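Long-range contacts in engineered protein (Artificial gene, PDB 3VB8), which is an engineered protein, probably designed to bind and inhibit an enzyme: residues F37-E42 with A130-S135; M24-L29 with M122-E127; D12-S17 with Y47-Y52; Y52-G57 with V80-D85. All coordinates share one frame; numbering follows the deposited sequence.

Overall arrangement
Interactions 2 and 3 are buried, whereas interactions 1 and 4 are only partly so, interaction 4 lying farthest from the centre of the chain. Interaction 3 joins neighbouring strands 11-19 and 49-54 by a backbone ladder; interaction 4 takes the chain on from Tyr-52, which both share, to the loop before strand 57-67, which meets the end of strand 72-82 through backbone bonds, one of them weak, and valine-leucine packing. Interaction 2 covers strand 23-31, next to strand 11-19, with the loop after helix 114-122, and relies on a histidine face and aliphatic chains. Further along that loop, interaction 1 mixes a proline-valine contact with a lysine-to-carbonyl bond. Interactions 2 and 3 also touch the second subunit.

Interaction 1. Residues F37-E42 with A130-S135; sequences FVKPFE and AWVEES
Lys-39 and Val-132 bring two irregular loops together with their CA atoms 5.6 Å apart, the touching parts of the two chains running at 113° to each other. Val-132 points its side chain at segment 37-42 and forms the apolar centre: Val-132 CB lies 3.4 Å from Pro-40 CD, while Val-132 CG2 is 4.2 Å from Phe-37 CB. The other methyl, CG1, rests beside the CA and CD of Lys-39. The lysine sends CG anti to its own N (chi1 177°), then bends at the next bond, which carries its chain past Val-132 to the carbonyl of that residue. Lys-39 NZ donates to Val-132 O at 2.9 Å, approaching nearly along the C=O axis (164° at the oxygen). Glu-134 crosses the lysine chain at about a right angle, with Glu-134 OE1 3.3 Å from Lys-39 CD. Glu-134 OE1 is 4.1 Å from Lys-39 NZ, beyond a salt bridge, although the opposite charges probably still attract. Replacing Lys-39 with an alanine would probably leave the Val-132 carbonyl without this donor and Glu-134 without this nearby positive charge. At the other end of the contact Pro-40 CB approaches Trp-131 CZ3 obliquely at 4.0 Å. Beyond the two segments Pro-40 packs on Tyr-52, Trp-131 meets His-43 edge-to-face, and Phe-37 reaches Met-122 of helix 114-122. The arrangement is a loop-on-loop contact: the connection between strands 36-37 and 42-44 lies against the long connection between helices 114-122 and 143-156, with a valine and a proline inside and charged chains toward the outside.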
loop_
_atom_site.group_PDB
_atom_site.type_symbol
_atom_site.label_atom_id
_atom_site.label_comp_id
_atom_site.label_asym_id
_atom_site.label_seq_id
_atom_site.Cartn_x
_atom_site.Cartn_y
_atom_site.Cartn_z
ATOM N N PHE A 37 -9.712 -2.224 19.428
ATOM C CA PHE A 37 -8.522 -2.050 18.589
ATOM C C PHE A 37 -7.222 -2.461 19.278
ATOM O O PHE A 37 -6.986 -2.106 20.437
ATOM C CB PHE A 37 -8.430 -0.582 18.101
ATOM C CG PHE A 37 -9.620 -0.152 17.262
ATOM C CD1 PHE A 37 -9.802 -0.647 15.960
ATOM C CD2 PHE A 37 -10.626 0.631 17.809
ATOM C CE1 PHE A 37 -10.977 -0.376 15.232
ATOM C CE2 PHE A 37 -11.793 0.900 17.085
ATOM C CZ PHE A 37 -11.965 0.394 15.799
ATOM N N VAL A 38 -6.383 -3.193 18.547
ATOM C CA VAL A 38 -5.097 -3.651 19.050
ATOM C C VAL A 38 -4.189 -2.455 19.110
ATOM O O VAL A 38 -4.347 -1.536 18.311
ATOM C CB VAL A 38 -4.508 -4.690 18.116
ATOM C CG1 VAL A 38 -3.084 -4.972 18.491
ATOM C CG2 VAL A 38 -5.321 -5.947 18.215
ATOM N N LYS A 39 -3.256 -2.453 20.057
ATOM C CA LYS A 39 -2.346 -1.330 20.199
ATOM C C LYS A 39 -1.055 -1.605 19.453
ATOM O O LYS A 39 -0.470 -2.656 19.620
ATOM C CB LYS A 39 -2.037 -1.077 21.680
ATOM C CG LYS A 39 -1.032 0.032 21.894
ATOM C CD LYS A 39 -1.700 1.363 22.228
ATOM C CE LYS A 39 -0.663 2.422 22.635
ATOM N NZ LYS A 39 -1.276 3.731 23.028
ATOM N N PRO A 40 -0.592 -0.668 18.623
ATOM C CA PRO A 40 0.656 -0.819 17.854
ATOM C C PRO A 40 1.845 -0.753 18.781
ATOM O O PRO A 40 1.776 -0.029 19.739
ATOM C CB PRO A 40 0.624 0.374 16.912
ATOM C CG PRO A 40 -0.864 0.657 16.777
ATOM C CD PRO A 40 -1.333 0.522 18.192
ATOM N N PHE A 41 2.922 -1.483 18.521
ATOM C CA PHE A 41 4.068 -1.431 19.412
ATOM C C PHE A 41 5.024 -0.430 18.797
ATOM O O PHE A 41 5.956 0.039 19.431
ATOM C CB PHE A 41 4.716 -2.813 19.523
ATOM C CG PHE A 41 5.595 -3.173 18.347
ATOM C CD1 PHE A 41 6.959 -2.861 18.359
ATOM C CD2 PHE A 41 5.067 -3.823 17.223
ATOM C CE1 PHE A 41 7.789 -3.191 17.276
ATOM C CE2 PHE A 41 5.889 -4.160 16.127
ATOM C CZ PHE A 41 7.252 -3.843 16.156
ATOM N N GLU A 42 4.783 -0.101 17.541
ATOM C CA GLU A 42 5.641 0.844 16.856
ATOM C C GLU A 42 4.877 1.507 15.725
ATOM O O GLU A 42 3.960 0.912 15.169
ATOM C CB GLU A 42 6.882 0.116 16.305
ATOM C CG GLU A 42 7.657 0.887 15.229
ATOM C CD GLU A 42 8.872 0.114 14.684
ATOM O OE1 GLU A 42 8.753 -1.120 14.488
ATOM O OE2 GLU A 42 9.939 0.738 14.443
ATOM N N ALA A 130 -1.874 7.094 12.437
ATOM C CA ALA A 130 -2.983 6.969 13.351
ATOM C C ALA A 130 -2.422 6.557 14.713
ATOM O O ALA A 130 -1.289 6.099 14.781
ATOM C CB ALA A 130 -3.996 5.920 12.806
ATOM N N TRP A 131 -3.187 6.750 15.789
ATOM C CA TRP A 131 -2.717 6.349 17.108
ATOM C C TRP A 131 -3.767 5.673 17.955
ATOM O O TRP A 131 -4.687 6.316 18.457
ATOM C CB TRP A 131 -2.154 7.525 17.904
ATOM C CG TRP A 131 -1.267 7.037 18.990
ATOM C CD1 TRP A 131 -1.160 7.529 20.268
ATOM C CD2 TRP A 131 -0.314 5.969 18.890
ATOM N NE1 TRP A 131 -0.192 6.829 20.968
ATOM C CE2 TRP A 131 0.341 5.868 20.143
ATOM C CE3 TRP A 131 0.050 5.083 17.862
ATOM C CZ2 TRP A 131 1.344 4.917 20.380
ATOM C CZ3 TRP A 131 1.039 4.144 18.102
ATOM C CH2 TRP A 131 1.675 4.067 19.346
ATOM N N VAL A 132 -3.598 4.372 18.140
ATOM C CA VAL A 132 -4.534 3.616 18.933
ATOM C C VAL A 132 -4.387 4.123 20.343
ATOM O O VAL A 132 -3.339 3.959 20.942
ATOM C CB VAL A 132 -4.216 2.105 18.888
ATOM C CG1 VAL A 132 -4.820 1.404 20.062
ATOM C CG2 VAL A 132 -4.775 1.490 17.626
ATOM N N GLU A 133 -5.422 4.767 20.853
ATOM C CA GLU A 133 -5.390 5.284 22.202
ATOM C C GLU A 133 -5.797 4.166 23.132
ATOM O O GLU A 133 -6.849 3.559 22.932
ATOM C CB GLU A 133 -6.366 6.456 22.323
ATOM C CG GLU A 133 -5.910 7.707 21.572
ATOM C CD GLU A 133 -6.939 8.825 21.591
ATOM O OE1 GLU A 133 -7.417 9.164 22.694
ATOM O OE2 GLU A 133 -7.258 9.370 20.508
ATOM N N GLU A 134 -4.958 3.886 24.132
ATOM C CA GLU A 134 -5.264 2.840 25.108
ATOM C C GLU A 134 -6.597 3.280 25.626
ATOM O O GLU A 134 -6.664 4.085 26.544
ATOM C CB GLU A 134 -4.234 2.833 26.240
ATOM C CG GLU A 134 -4.083 1.516 27.013
ATOM C CD GLU A 134 -3.561 0.383 26.133
ATOM O OE1 GLU A 134 -2.631 0.619 25.334
ATOM O OE2 GLU A 134 -4.080 -0.748 26.229
ATOM N N SER A 135 -7.661 2.792 25.004
ATOM C CA SER A 135 -8.987 3.218 25.408
ATOM C C SER A 135 -9.811 2.305 26.334
ATOM O O SER A 135 -9.395 1.220 26.759
ATOM C CB SER A 135 -9.809 3.541 24.165
ATOM O OG SER A 135 -9.214 4.611 23.465
#

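Interaction 2. Residues M24-L29 with M122-E127; sequences MSHELL and MRPEFE
His-26 lays one face of its imidazole against the backbone of Arg-123 and Pro-124, and the contact can be followed outward from its CB. His-26 CB is 3.8 Å from Pro-124 CD, and the same proline carbon is the nearest neighbour of CG and ND1. Setting CG anti to the backbone N (chi1 -173°) carries the ring off the strand towards segment 122-127. There CD2 comes to 3.7 Å from Arg-123 CB, while CE1 and NE2 lie nearest to Arg-123 CA. That CA sits 3.4 Å from the centroid of the His-26 ring and 15° off its normal, a CH-pi contact over the middle of the face. At the tip, His-26 NE2 is hydrogen-bonded to the carbonyl of Phe-119, whose ring also stacks with the imidazole. With an alanine in place of His-26, a gap is likely to open beneath Arg-123 and Pro-124, and the Phe-119 carbonyl would probably lack this donor. Two residues along the strand in each direction, further apolar contacts extend the strip. Met-24 SD meets the aliphatic part of Arg-123, the two chains crossing at about a right angle, and Leu-28 CD1 lies 4.1 Å from Met-122 CB. The guanidinium turns away to a salt bridge with Glu-107 and another with a bound sulfate, probably from the crystallisation liquor. Met-24, His-26 and Leu-28 thus present one side of strand 23-31 to the C-terminal end of helix 114-122 and the loop after it, while Ser-25 and Glu-27 point away from that loop and bond to Thr-16 of strand 11-19.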
loop_
_atom_site.group_PDB
_atom_site.type_symbol
_atom_site.label_atom_id
_atom_site.label_comp_id
_atom_site.label_asym_id
_atom_site.label_seq_id
_atom_site.Cartn_x
_atom_site.Cartn_y
_atom_site.Cartn_z
ATOM N N MET A 24 -5.086 9.101 1.121
ATOM C CA MET A 24 -5.017 8.664 2.511
ATOM C C MET A 24 -5.266 7.160 2.643
ATOM O O MET A 24 -6.145 6.627 1.980
ATOM C CB MET A 24 -6.043 9.409 3.371
ATOM C CG MET A 24 -5.962 8.999 4.853
ATOM S SD MET A 24 -7.372 9.465 5.872
ATOM C CE MET A 24 -8.457 8.132 5.433
ATOM N N SER A 25 -4.513 6.484 3.508
ATOM C CA SER A 25 -4.677 5.046 3.714
ATOM C C SER A 25 -4.758 4.798 5.198
ATOM O O SER A 25 -3.750 4.922 5.895
ATOM C CB SER A 25 -3.484 4.264 3.142
ATOM O OG SER A 25 -3.711 2.862 3.161
ATOM N N HIS A 26 -5.962 4.468 5.663
ATOM C CA HIS A 26 -6.233 4.176 7.067
ATOM C C HIS A 26 -6.538 2.678 7.286
ATOM O O HIS A 26 -7.560 2.142 6.837
ATOM C CB HIS A 26 -7.387 5.080 7.526
ATOM C CG HIS A 26 -7.679 5.006 8.994
ATOM N ND1 HIS A 26 -6.692 4.850 9.938
ATOM C CD2 HIS A 26 -8.848 5.064 9.669
ATOM C CE1 HIS A 26 -7.240 4.807 11.143
ATOM N NE2 HIS A 26 -8.547 4.935 11.007
ATOM N N GLU A 27 -5.612 2.001 7.961
ATOM C CA GLU A 27 -5.717 0.561 8.228
ATOM C C GLU A 27 -5.450 0.248 9.699
ATOM O O GLU A 27 -4.341 0.477 10.205
ATOM C CB GLU A 27 -4.676 -0.182 7.396
ATOM C CG GLU A 27 -5.192 -1.309 6.545
ATOM C CD GLU A 27 -4.193 -1.661 5.459
ATOM O OE1 GLU A 27 -3.029 -1.971 5.788
ATOM O OE2 GLU A 27 -4.572 -1.618 4.272
ATOM N N LEU A 28 -6.449 -0.290 10.390
ATOM C CA LEU A 28 -6.271 -0.626 11.799
ATOM C C LEU A 28 -6.759 -2.029 12.126
ATOM O O LEU A 28 -7.647 -2.544 11.455
ATOM C CB LEU A 28 -6.999 0.387 12.682
ATOM C CG LEU A 28 -6.547 1.843 12.697
ATOM C CD1 LEU A 28 -7.391 2.620 13.722
ATOM C CD2 LEU A 28 -5.067 1.899 13.039
ATOM N N LEU A 29 -6.169 -2.646 13.150
ATOM C CA LEU A 29 -6.556 -3.998 13.562
ATOM C C LEU A 29 -7.482 -3.942 14.751
ATOM O O LEU A 29 -7.410 -3.015 15.552
ATOM C CB LEU A 29 -5.336 -4.844 13.943
ATOM C CG LEU A 29 -4.494 -5.488 12.834
ATOM C CD1 LEU A 29 -3.361 -6.264 13.463
ATOM C CD2 LEU A 29 -5.332 -6.427 11.992
ATOM N N MET A 122 -10.007 7.889 14.774
ATOM C CA MET A 122 -8.575 7.661 14.903
ATOM C C MET A 122 -7.773 7.858 13.618
ATOM O O MET A 122 -6.538 7.910 13.648
ATOM C CB MET A 122 -8.328 6.263 15.447
ATOM C CG MET A 122 -8.539 6.169 16.951
ATOM S SD MET A 122 -8.318 4.518 17.638
ATOM C CE MET A 122 -9.949 3.820 17.314
ATOM N N ARG A 123 -8.475 7.956 12.494
ATOM C CA ARG A 123 -7.850 8.152 11.185
ATOM C C ARG A 123 -6.639 9.064 11.262
ATOM O O ARG A 123 -6.697 10.101 11.901
ATOM C CB ARG A 123 -8.869 8.740 10.227
ATOM C CG ARG A 123 -8.272 9.343 8.987
ATOM C CD ARG A 123 -8.579 10.829 8.973
ATOM N NE ARG A 123 -9.956 11.101 9.396
ATOM C CZ ARG A 123 -10.637 12.200 9.079
ATOM N NH1 ARG A 123 -10.076 13.140 8.323
ATOM N NH2 ARG A 123 -11.871 12.371 9.539
ATOM N N PRO A 124 -5.539 8.701 10.583
ATOM C CA PRO A 124 -4.312 9.506 10.603
ATOM C C PRO A 124 -4.511 10.968 10.133
ATOM O O PRO A 124 -5.130 11.241 9.090
ATOM C CB PRO A 124 -3.383 8.710 9.696
ATOM C CG PRO A 124 -4.325 8.129 8.723
ATOM C CD PRO A 124 -5.412 7.608 9.605
ATOM N N GLU A 125 -3.989 11.904 10.923
ATOM C CA GLU A 125 -4.090 13.324 10.607
ATOM C C GLU A 125 -3.036 13.575 9.552
ATOM O O GLU A 125 -2.212 12.703 9.309
ATOM C CB GLU A 125 -3.831 14.165 11.866
ATOM C CG GLU A 125 -4.975 14.196 12.874
ATOM C CD GLU A 125 -4.544 14.740 14.226
ATOM O OE1 GLU A 125 -3.916 15.823 14.265
ATOM O OE2 GLU A 125 -4.840 14.083 15.249
ATOM N N PHE A 126 -3.063 14.737 8.915
ATOM C CA PHE A 126 -2.087 15.029 7.874
ATOM C C PHE A 126 -0.638 14.753 8.287
ATOM O O PHE A 126 -0.248 15.018 9.429
ATOM C CB PHE A 126 -2.216 16.487 7.431
ATOM C CG PHE A 126 -1.254 16.874 6.351
ATOM C CD1 PHE A 126 -1.262 16.220 5.116
ATOM C CD2 PHE A 126 -0.309 17.865 6.579
ATOM C CE1 PHE A 126 -0.333 16.549 4.126
ATOM C CE2 PHE A 126 0.617 18.202 5.605
ATOM C CZ PHE A 126 0.609 17.543 4.376
ATOM N N GLU A 127 0.142 14.229 7.337
ATOM C CA GLU A 127 1.557 13.921 7.534
ATOM C C GLU A 127 1.790 13.315 8.889
ATOM O O GLU A 127 2.789 13.602 9.547
ATOM C CB GLU A 127 2.407 15.192 7.374
ATOM C CG GLU A 127 2.979 15.372 5.977
ATOM C CD GLU A 127 3.637 16.730 5.764
ATOM O OE1 GLU A 127 4.067 17.365 6.751
ATOM O OE2 GLU A 127 3.734 17.159 4.597
#

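Interaction 3. Residues D12-S17 with Y47-Y52; sequences DYVVTS and YGLLAY
Val-15 sets CG1 anti to its carbonyl carbon (chi1 -68°), which leaves Val-15 CG2 between the backbone N and that carbon, facing Leu-50 CB at 3.4 Å. Tyr-52, with CG anti to its carbonyl carbon (chi1 -65°), brings the edge of its ring to the same methyl, Tyr-52 CE2 lying 3.5 Å from Val-15 CG2. These groups stand on one face of an antiparallel beta ladder between strands 11-19 and 49-54. Tyr-13 with Tyr-52 and Val-15 with Leu-50 are hydrogen-bonded pairs, each closed by two backbone bonds; Val-14 with Ala-51 and Thr-16 with Leu-49 are the non-hydrogen-bonded pairs between and after them. On the other face, with Val-14, Thr-16, Leu-49 and Ala-51, Val-14 CG2 packs 3.6 Å from Leu-49 CB, and Thr-16 OG1 bonds to Phe-41 O of the second subunit as well as to Ser-25 OG of its own chain. Tyr-52 OH is hydrogen-bonded to Leu-29 N of strand 23-31, on the far side of strand 11-19. Gly-48 and Leu-49 form a G1 beta bulge opposite strand 42-44. At this end Ser-17 N bonds to Gly-48 O at 2.6 Å, almost straight at the hydrogen (177°) but from above the carbonyl plane.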
loop_
_atom_site.group_PDB
_atom_site.type_symbol
_atom_site.label_atom_id
_atom_site.label_comp_id
_atom_site.label_asym_id
_atom_site.label_seq_id
_atom_site.Cartn_x
_atom_site.Cartn_y
_atom_site.Cartn_z
ATOM N N ASP A 12 4.829 -10.530 13.599
ATOM C CA ASP A 12 4.720 -9.136 13.183
ATOM C C ASP A 12 3.685 -8.959 12.105
ATOM O O ASP A 12 3.520 -9.821 11.251
ATOM C CB ASP A 12 6.081 -8.619 12.692
ATOM C CG ASP A 12 7.149 -8.667 13.779
ATOM O OD1 ASP A 12 7.013 -7.921 14.767
ATOM O OD2 ASP A 12 8.121 -9.445 13.666
ATOM N N TYR A 13 2.985 -7.836 12.167
ATOM C CA TYR A 13 1.967 -7.511 11.199
ATOM C C TYR A 13 2.046 -6.012 11.023
ATOM O O TYR A 13 1.952 -5.258 11.989
ATOM C CB TYR A 13 0.588 -7.930 11.711
ATOM C CG TYR A 13 -0.460 -7.977 10.621
ATOM C CD1 TYR A 13 -0.218 -8.656 9.423
ATOM C CD2 TYR A 13 -1.700 -7.373 10.790
ATOM C CE1 TYR A 13 -1.181 -8.731 8.423
ATOM C CE2 TYR A 13 -2.669 -7.446 9.796
ATOM C CZ TYR A 13 -2.402 -8.122 8.621
ATOM O OH TYR A 13 -3.377 -8.158 7.659
ATOM N N VAL A 14 2.265 -5.573 9.795
ATOM C CA VAL A 14 2.360 -4.147 9.553
ATOM C C VAL A 14 1.159 -3.681 8.707
ATOM O O VAL A 14 0.637 -4.440 7.885
ATOM C CB VAL A 14 3.716 -3.817 8.860
ATOM C CG1 VAL A 14 3.757 -4.456 7.513
ATOM C CG2 VAL A 14 3.919 -2.300 8.733
ATOM N N VAL A 15 0.692 -2.460 8.943
ATOM C CA VAL A 15 -0.424 -1.913 8.170
ATOM C C VAL A 15 -0.079 -0.514 7.663
ATOM O O VAL A 15 0.821 0.130 8.186
ATOM C CB VAL A 15 -1.715 -1.851 9.009
ATOM C CG1 VAL A 15 -2.205 -3.298 9.318
ATOM C CG2 VAL A 15 -1.475 -1.013 10.287
ATOM N N THR A 16 -0.774 -0.039 6.643
ATOM C CA THR A 16 -0.437 1.277 6.143
ATOM C C THR A 16 -1.309 2.284 6.846
ATOM O O THR A 16 -2.499 2.041 7.060
ATOM C CB THR A 16 -0.658 1.397 4.624
ATOM O OG1 THR A 16 -2.006 1.020 4.314
ATOM C CG2 THR A 16 0.325 0.510 3.854
ATOM N N SER A 17 -0.718 3.413 7.212
ATOM C CA SER A 17 -1.469 4.458 7.877
ATOM C C SER A 17 -0.835 5.778 7.490
ATOM O O SER A 17 0.252 6.098 7.963
ATOM C CB SER A 17 -1.423 4.258 9.406
ATOM O OG SER A 17 -2.521 4.883 10.072
ATOM N N TYR A 47 7.480 6.361 7.160
ATOM C CA TYR A 47 7.020 5.422 6.144
ATOM C C TYR A 47 5.502 5.259 6.015
ATOM O O TYR A 47 5.013 4.716 5.027
ATOM C CB TYR A 47 7.663 4.050 6.365
ATOM C CG TYR A 47 9.107 3.990 5.938
ATOM C CD1 TYR A 47 9.465 4.213 4.605
ATOM C CD2 TYR A 47 10.120 3.727 6.860
ATOM C CE1 TYR A 47 10.792 4.178 4.202
ATOM C CE2 TYR A 47 11.455 3.687 6.469
ATOM C CZ TYR A 47 11.783 3.914 5.140
ATOM O OH TYR A 47 13.105 3.868 4.756
ATOM N N GLY A 48 4.751 5.711 7.009
ATOM C CA GLY A 48 3.306 5.591 6.923
ATOM C C GLY A 48 2.817 4.211 7.307
ATOM O O GLY A 48 1.780 3.756 6.826
ATOM N N LEU A 49 3.551 3.556 8.195
ATOM C CA LEU A 49 3.191 2.224 8.644
ATOM C C LEU A 49 2.924 2.102 10.153
ATOM O O LEU A 49 3.357 2.931 10.938
ATOM C CB LEU A 49 4.312 1.259 8.278
ATOM C CG LEU A 49 4.894 1.251 6.873
ATOM C CD1 LEU A 49 6.172 0.413 6.918
ATOM C CD2 LEU A 49 3.875 0.684 5.876
ATOM N N LEU A 50 2.223 1.048 10.550
ATOM C CA LEU A 50 1.948 0.777 11.956
ATOM C C LEU A 50 2.294 -0.697 12.058
ATOM O O LEU A 50 1.871 -1.471 11.199
ATOM C CB LEU A 50 0.472 1.024 12.270
ATOM C CG LEU A 50 -0.014 2.467 12.220
ATOM C CD1 LEU A 50 -1.456 2.509 12.593
ATOM C CD2 LEU A 50 0.799 3.314 13.158
ATOM N N ALA A 51 3.097 -1.076 13.051
ATOM C CA ALA A 51 3.487 -2.480 13.216
ATOM C C ALA A 51 2.837 -3.059 14.442
ATOM O O ALA A 51 2.703 -2.363 15.436
ATOM C CB ALA A 51 4.962 -2.602 13.369
ATOM N N TYR A 52 2.494 -4.339 14.402
ATOM C CA TYR A 52 1.838 -4.980 15.532
ATOM C C TYR A 52 2.544 -6.249 15.965
ATOM O O TYR A 52 3.067 -6.985 15.132
ATOM C CB TYR A 52 0.407 -5.368 15.157
ATOM C CG TYR A 52 -0.543 -4.235 14.853
ATOM C CD1 TYR A 52 -1.321 -3.671 15.865
ATOM C CD2 TYR A 52 -0.718 -3.769 13.547
ATOM C CE1 TYR A 52 -2.255 -2.675 15.589
ATOM C CE2 TYR A 52 -1.652 -2.767 13.256
ATOM C CZ TYR A 52 -2.423 -2.225 14.290
ATOM O OH TYR A 52 -3.374 -1.249 14.059
#

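Interaction 4. Residues Y52-G57 with V80-D85; sequences YMLLPG and VHVDKD
Gly-57 and Val-82 form the close part of this contact, where the backbone of one segment binds that of the other. Val-82 N donates to Gly-57 O at 2.9 Å, a fairly straight bond (168° at the hydrogen). The return bond, Gly-57 N to Val-82 O at 3.3 Å, is weak. Gly-57 adopts backbone angles that a residue with a side chain would hardly tolerate. The branches of Val-82 divide between two neighbours: CG1, anti to the backbone N (chi1 178°), lies 3.8 Å from Pro-56 CA, and CG2 is 4.2 Å from Leu-54 CD1. Both Val-82 and Leu-54 also pack on Tyr-59, and Val-82 touches Ile-88 of the next strand, so this side of the contact belongs to the interior. The opposite character appears beyond Val-82. Here the Pro-56 ring meets mainly backbone oxygens, with a distant brush against Val-82 CG1; Pro-56 CB is 3.5 Å from Asp-83 O, and CG somewhat farther from Lys-84 O. Lys-84 is exposed; its chain folds back until NZ is 4.3 Å from Pro-56 CB, a glancing approach. Leu-55, likewise exposed, points away from segment 80-85, and a weak bond joins Asp-85 N to Asp-83 OD2. Strands 57-67 and 72-82 are antiparallel neighbours, and the contact lies at the open end of their hairpin; with strand 88-99 alongside, these strands make up an antiparallel beta meander.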
loop_
_atom_site.group_PDB
_atom_site.type_symbol
_atom_site.label_atom_id
_atom_site.label_comp_id
_atom_site.label_asym_id
_atom_site.label_seq_id
_atom_site.Cartn_x
_atom_site.Cartn_y
_atom_site.Cartn_z
ATOM N N TYR A 52 2.494 -4.339 14.402
ATOM C CA TYR A 52 1.838 -4.980 15.532
ATOM C C TYR A 52 2.544 -6.249 15.965
ATOM O O TYR A 52 3.067 -6.985 15.132
ATOM C CB TYR A 52 0.407 -5.368 15.157
ATOM C CG TYR A 52 -0.543 -4.235 14.853
ATOM C CD1 TYR A 52 -1.321 -3.671 15.865
ATOM C CD2 TYR A 52 -0.718 -3.769 13.547
ATOM C CE1 TYR A 52 -2.255 -2.675 15.589
ATOM C CE2 TYR A 52 -1.652 -2.767 13.256
ATOM C CZ TYR A 52 -2.423 -2.225 14.290
ATOM O OH TYR A 52 -3.374 -1.249 14.059
ATOM N N MET A 53 2.524 -6.505 17.271
ATOM C CA MET A 53 3.100 -7.711 17.841
ATOM C C MET A 53 1.890 -8.515 18.235
ATOM O O MET A 53 1.405 -8.399 19.354
ATOM C CB MET A 53 3.967 -7.414 19.073
ATOM C CG MET A 53 5.329 -6.784 18.802
ATOM S SD MET A 53 6.413 -6.862 20.227
ATOM C CE MET A 53 5.454 -5.902 21.404
ATOM N N LEU A 54 1.377 -9.274 17.271
ATOM C CA LEU A 54 0.209 -10.113 17.477
ATOM C C LEU A 54 0.503 -11.517 18.059
ATOM O O LEU A 54 1.527 -12.152 17.771
ATOM C CB LEU A 54 -0.539 -10.294 16.153
ATOM C CG LEU A 54 -1.071 -9.058 15.443
ATOM C CD1 LEU A 54 -1.702 -9.463 14.121
ATOM C CD2 LEU A 54 -2.097 -8.385 16.317
ATOM N N LEU A 55 -0.429 -11.989 18.874
ATOM C CA LEU A 55 -0.363 -13.301 19.488
ATOM C C LEU A 55 -1.445 -14.094 18.792
ATOM O O LEU A 55 -2.488 -13.552 18.435
ATOM C CB LEU A 55 -0.663 -13.191 20.977
ATOM C CG LEU A 55 0.326 -12.397 21.824
ATOM C CD1 LEU A 55 -0.254 -12.153 23.210
ATOM C CD2 LEU A 55 1.631 -13.165 21.891
ATOM N N PRO A 56 -1.209 -15.387 18.578
ATOM C CA PRO A 56 -2.195 -16.233 17.903
ATOM C C PRO A 56 -3.626 -15.901 18.319
ATOM O O PRO A 56 -3.922 -15.752 19.502
ATOM C CB PRO A 56 -1.778 -17.629 18.319
ATOM C CG PRO A 56 -0.279 -17.497 18.354
ATOM C CD PRO A 56 -0.063 -16.175 19.062
ATOM N N GLY A 57 -4.507 -15.771 17.341
ATOM C CA GLY A 57 -5.889 -15.469 17.650
ATOM C C GLY A 57 -6.605 -14.893 16.451
ATOM O O GLY A 57 -6.081 -14.903 15.332
ATOM N N VAL A 80 -8.638 -11.360 9.862
ATOM C CA VAL A 80 -7.217 -11.685 9.876
ATOM C C VAL A 80 -6.947 -12.628 11.040
ATOM O O VAL A 80 -6.905 -12.191 12.185
ATOM C CB VAL A 80 -6.358 -10.423 10.035
ATOM C CG1 VAL A 80 -4.908 -10.799 10.142
ATOM C CG2 VAL A 80 -6.545 -9.499 8.844
ATOM N N HIS A 81 -6.794 -13.917 10.734
ATOM C CA HIS A 81 -6.545 -14.960 11.731
ATOM C C HIS A 81 -5.074 -15.358 11.794
ATOM O O HIS A 81 -4.411 -15.466 10.765
ATOM C CB HIS A 81 -7.404 -16.187 11.393
ATOM C CG HIS A 81 -6.975 -17.452 12.079
ATOM N ND1 HIS A 81 -7.483 -17.843 13.294
ATOM C CD2 HIS A 81 -6.105 -18.415 11.701
ATOM C CE1 HIS A 81 -6.945 -19.002 13.643
ATOM N NE2 HIS A 81 -6.105 -19.371 12.695
ATOM N N VAL A 82 -4.572 -15.578 13.006
ATOM C CA VAL A 82 -3.182 -15.982 13.199
ATOM C C VAL A 82 -3.130 -17.410 13.728
ATOM O O VAL A 82 -3.658 -17.714 14.799
ATOM C CB VAL A 82 -2.454 -15.041 14.195
ATOM C CG1 VAL A 82 -1.026 -15.511 14.405
ATOM C CG2 VAL A 82 -2.470 -13.606 13.677
ATOM N N ASP A 83 -2.493 -18.279 12.957
ATOM C CA ASP A 83 -2.368 -19.688 13.301
ATOM C C ASP A 83 -1.576 -19.952 14.585
ATOM O O ASP A 83 -0.987 -19.039 15.167
ATOM C CB ASP A 83 -1.702 -20.425 12.137
ATOM C CG ASP A 83 -1.680 -21.931 12.329
ATOM O OD1 ASP A 83 -2.766 -22.542 12.459
ATOM O OD2 ASP A 83 -0.572 -22.508 12.339
ATOM N N LYS A 84 -1.557 -21.214 15.008
ATOM C CA LYS A 84 -0.836 -21.620 16.210
ATOM C C LYS A 84 0.657 -21.315 16.118
ATOM O O LYS A 84 1.305 -21.000 17.114
ATOM C CB LYS A 84 -1.028 -23.121 16.463
ATOM C CG LYS A 84 -2.340 -23.510 17.133
ATOM C CD LYS A 84 -2.164 -23.836 18.627
ATOM C CE LYS A 84 -2.329 -22.641 19.555
ATOM N NZ LYS A 84 -1.192 -21.691 19.553
ATOM N N ASP A 85 1.211 -21.409 14.921
ATOM C CA ASP A 85 2.630 -21.136 14.765
ATOM C C ASP A 85 2.917 -19.902 13.906
ATOM O O ASP A 85 3.924 -19.848 13.192
ATOM C CB ASP A 85 3.343 -22.350 14.182
ATOM C CG ASP A 85 2.601 -22.954 12.996
ATOM O OD1 ASP A 85 2.370 -22.231 11.996
ATOM O OD2 ASP A 85 2.257 -24.159 13.062
#